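Long-range contact in glucose-binding protein (Thermus thermophilus HB27, PDB 2B3F), which binds glucose or galactose and probably delivers the sugar to a binding-protein-dependent transport system: residues A[160-165]-A[237-242]. Residues are numbered along the deposited sequence; the frame is centred on the assembly and turned at random.
Sequences PLALGE and AFNIMG. Unlike the reference sequence in segment 237-242: Ile240 (reference Val).
Leu161 and Phe238 are paired across two short parallel strands, where 161-162 forms one outer edge of a four-stranded mixed sheet in this periplasmic binding protein. Both side chains lie on the same face of the sheet. Leu161 carries its CG anti to the backbone N (chi1 179°), with chi2 near 63° turning CD1 toward the neighbouring strand; that methyl lies 3.6 Å from Phe238 O, with Phe238 CB farther off at 4.3 Å. The methyl therefore meets the peptide and CB of Phe238, not its ring. The Phe238 side chain touches Pro139, and the methyl of its own neighbour, Ala237, sits over one face of the ring, near the rim. Ala162 and Asn239 occupy the other face of the sheet, with Ala162 CB resting 3.5 Å from Phe238 O, and Val231 of helix 224-233 packs against both side chains. Two regular backbone bonds join the strands: Phe238 N gives its hydrogen to Pro160 O (3.1 Å), and Ala162 N to Phe238 O (2.9 Å), the latter almost straight at 173°. Pro160 O takes a second hydrogen from Ala237 N, 2.7 Å away and approaching from out of the carbonyl plane, so two successive amides grip one oxygen at the start of the pair. Beyond Ala162 the strands diverge, and one ordered water takes over from direct backbone bonding. It donates to Ala162 O and accepts from Ile240 N, with its oxygen 2.9 Å from each of those two atoms.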
loop_
_atom_site.group_PDB
_atom_site.type_symbol
_atom_site.label_atom_id
_atom_site.label_comp_id
_atom_site.label_asym_id
_atom_site.label_seq_id
_atom_site.Cartn_x
_atom_site.Cartn_y
_atom_site.Cartn_z
ATOM N N PRO A 160 -9.019 5.190 -21.307
ATOM C CA PRO A 160 -7.679 4.594 -21.289
ATOM C C PRO A 160 -7.105 4.321 -19.890
ATOM O O PRO A 160 -6.202 3.486 -19.766
ATOM C CB PRO A 160 -6.809 5.641 -22.003
ATOM C CG PRO A 160 -7.762 6.512 -22.742
ATOM C CD PRO A 160 -9.016 6.516 -21.951
ATOM N N LEU A 161 -7.602 5.024 -18.878
ATOM C CA LEU A 161 -7.172 4.784 -17.487
ATOM C C LEU A 161 -8.210 3.963 -16.740
ATOM O O LEU A 161 -9.386 4.332 -16.692
ATOM C CB LEU A 161 -6.913 6.105 -16.764
ATOM C CG LEU A 161 -6.485 5.970 -15.289
ATOM C CD1 LEU A 161 -5.163 5.240 -15.198
ATOM C CD2 LEU A 161 -6.400 7.328 -14.634
ATOM N N ALA A 162 -7.771 2.838 -16.171
ATOM C CA ALA A 162 -8.593 2.020 -15.294
ATOM C C ALA A 162 -8.524 2.607 -13.892
ATOM O O ALA A 162 -7.445 3.022 -13.444
ATOM C CB ALA A 162 -8.109 0.568 -15.285
ATOM N N LEU A 163 -9.666 2.661 -13.228
ATOM C CA LEU A 163 -9.777 3.206 -11.882
ATOM C C LEU A 163 -10.947 2.540 -11.150
ATOM O O LEU A 163 -11.915 2.109 -11.793
ATOM C CB LEU A 163 -9.953 4.715 -11.975
ATOM C CG LEU A 163 -9.903 5.569 -10.720
ATOM C CD1 LEU A 163 -8.577 5.415 -10.017
ATOM C CD2 LEU A 163 -10.148 6.999 -11.126
ATOM N N GLY A 164 -10.845 2.418 -9.824
ATOM C CA GLY A 164 -11.884 1.819 -8.998
ATOM C C GLY A 164 -12.421 2.752 -7.915
ATOM O O GLY A 164 -12.420 3.992 -8.046
ATOM N N GLU A 165 -12.821 2.128 -6.815
ATOM C CA GLU A 165 -13.455 2.780 -5.690
ATOM C C GLU A 165 -12.591 3.874 -5.032
ATOM O O GLU A 165 -11.396 4.035 -5.324
ATOM C CB GLU A 165 -13.874 1.735 -4.647
ATOM C CG GLU A 165 -12.697 0.985 -3.980
ATOM C CD GLU A 165 -13.148 0.041 -2.898
ATOM O OE1 GLU A 165 -13.876 0.499 -1.979
ATOM O OE2 GLU A 165 -12.769 -1.150 -2.944
ATOM N N ALA A 237 -5.829 1.054 -20.972
ATOM C CA ALA A 237 -4.419 0.909 -21.315
ATOM C C ALA A 237 -3.517 0.839 -20.068
ATOM O O ALA A 237 -2.478 0.151 -20.069
ATOM C CB ALA A 237 -3.986 2.071 -22.211
ATOM N N PHE A 238 -3.923 1.568 -19.024
ATOM C CA PHE A 238 -3.095 1.774 -17.845
ATOM C C PHE A 238 -3.897 1.644 -16.555
ATOM O O PHE A 238 -5.099 1.882 -16.525
ATOM C CB PHE A 238 -2.472 3.163 -17.871
ATOM C CG PHE A 238 -1.843 3.531 -19.192
ATOM C CD1 PHE A 238 -0.707 2.871 -19.643
ATOM C CD2 PHE A 238 -2.390 4.542 -19.980
ATOM C CE1 PHE A 238 -0.120 3.221 -20.865
ATOM C CE2 PHE A 238 -1.821 4.882 -21.195
ATOM C CZ PHE A 238 -0.687 4.228 -21.635
ATOM N N ASN A 239 -3.185 1.300 -15.478
ATOM C CA ASN A 239 -3.754 1.366 -14.120
ATOM C C ASN A 239 -2.633 1.761 -13.165
ATOM O O ASN A 239 -1.534 1.257 -13.296
ATOM C CB ASN A 239 -4.343 0.021 -13.717
ATOM C CG ASN A 239 -5.067 0.064 -12.379
ATOM O OD1 ASN A 239 -5.952 0.925 -12.144
ATOM N ND2 ASN A 239 -4.743 -0.885 -11.513
ATOM N N ILE A 240 -2.918 2.665 -12.228
ATOM C CA ILE A 240 -1.920 3.058 -11.205
ATOM C C ILE A 240 -2.307 2.329 -9.920
ATOM O O ILE A 240 -3.352 2.604 -9.348
ATOM C CB ILE A 240 -1.904 4.586 -10.958
ATOM C CG1 ILE A 240 -1.621 5.382 -12.256
ATOM C CG2 ILE A 240 -0.890 4.951 -9.873
ATOM C CD1 ILE A 240 -0.357 5.018 -12.983
ATOM N N MET A 241 -1.479 1.394 -9.445
ATOM C CA MET A 241 -1.860 0.606 -8.280
ATOM C C MET A 241 -0.610 -0.032 -7.656
ATOM O O MET A 241 0.395 -0.247 -8.350
ATOM C CB MET A 241 -2.864 -0.462 -8.712
ATOM C CG MET A 241 -3.445 -1.358 -7.631
ATOM S SD MET A 241 -4.039 -0.454 -6.200
ATOM C CE MET A 241 -5.181 0.757 -6.878
ATOM N N GLY A 242 -0.687 -0.326 -6.371
ATOM C CA GLY A 242 0.411 -1.011 -5.693
ATOM C C GLY A 242 0.698 -2.370 -6.282
ATOM O O GLY A 242 -0.155 -2.965 -6.952
HETATM O O HOH W 1 -5.366 4.159 -11.801
#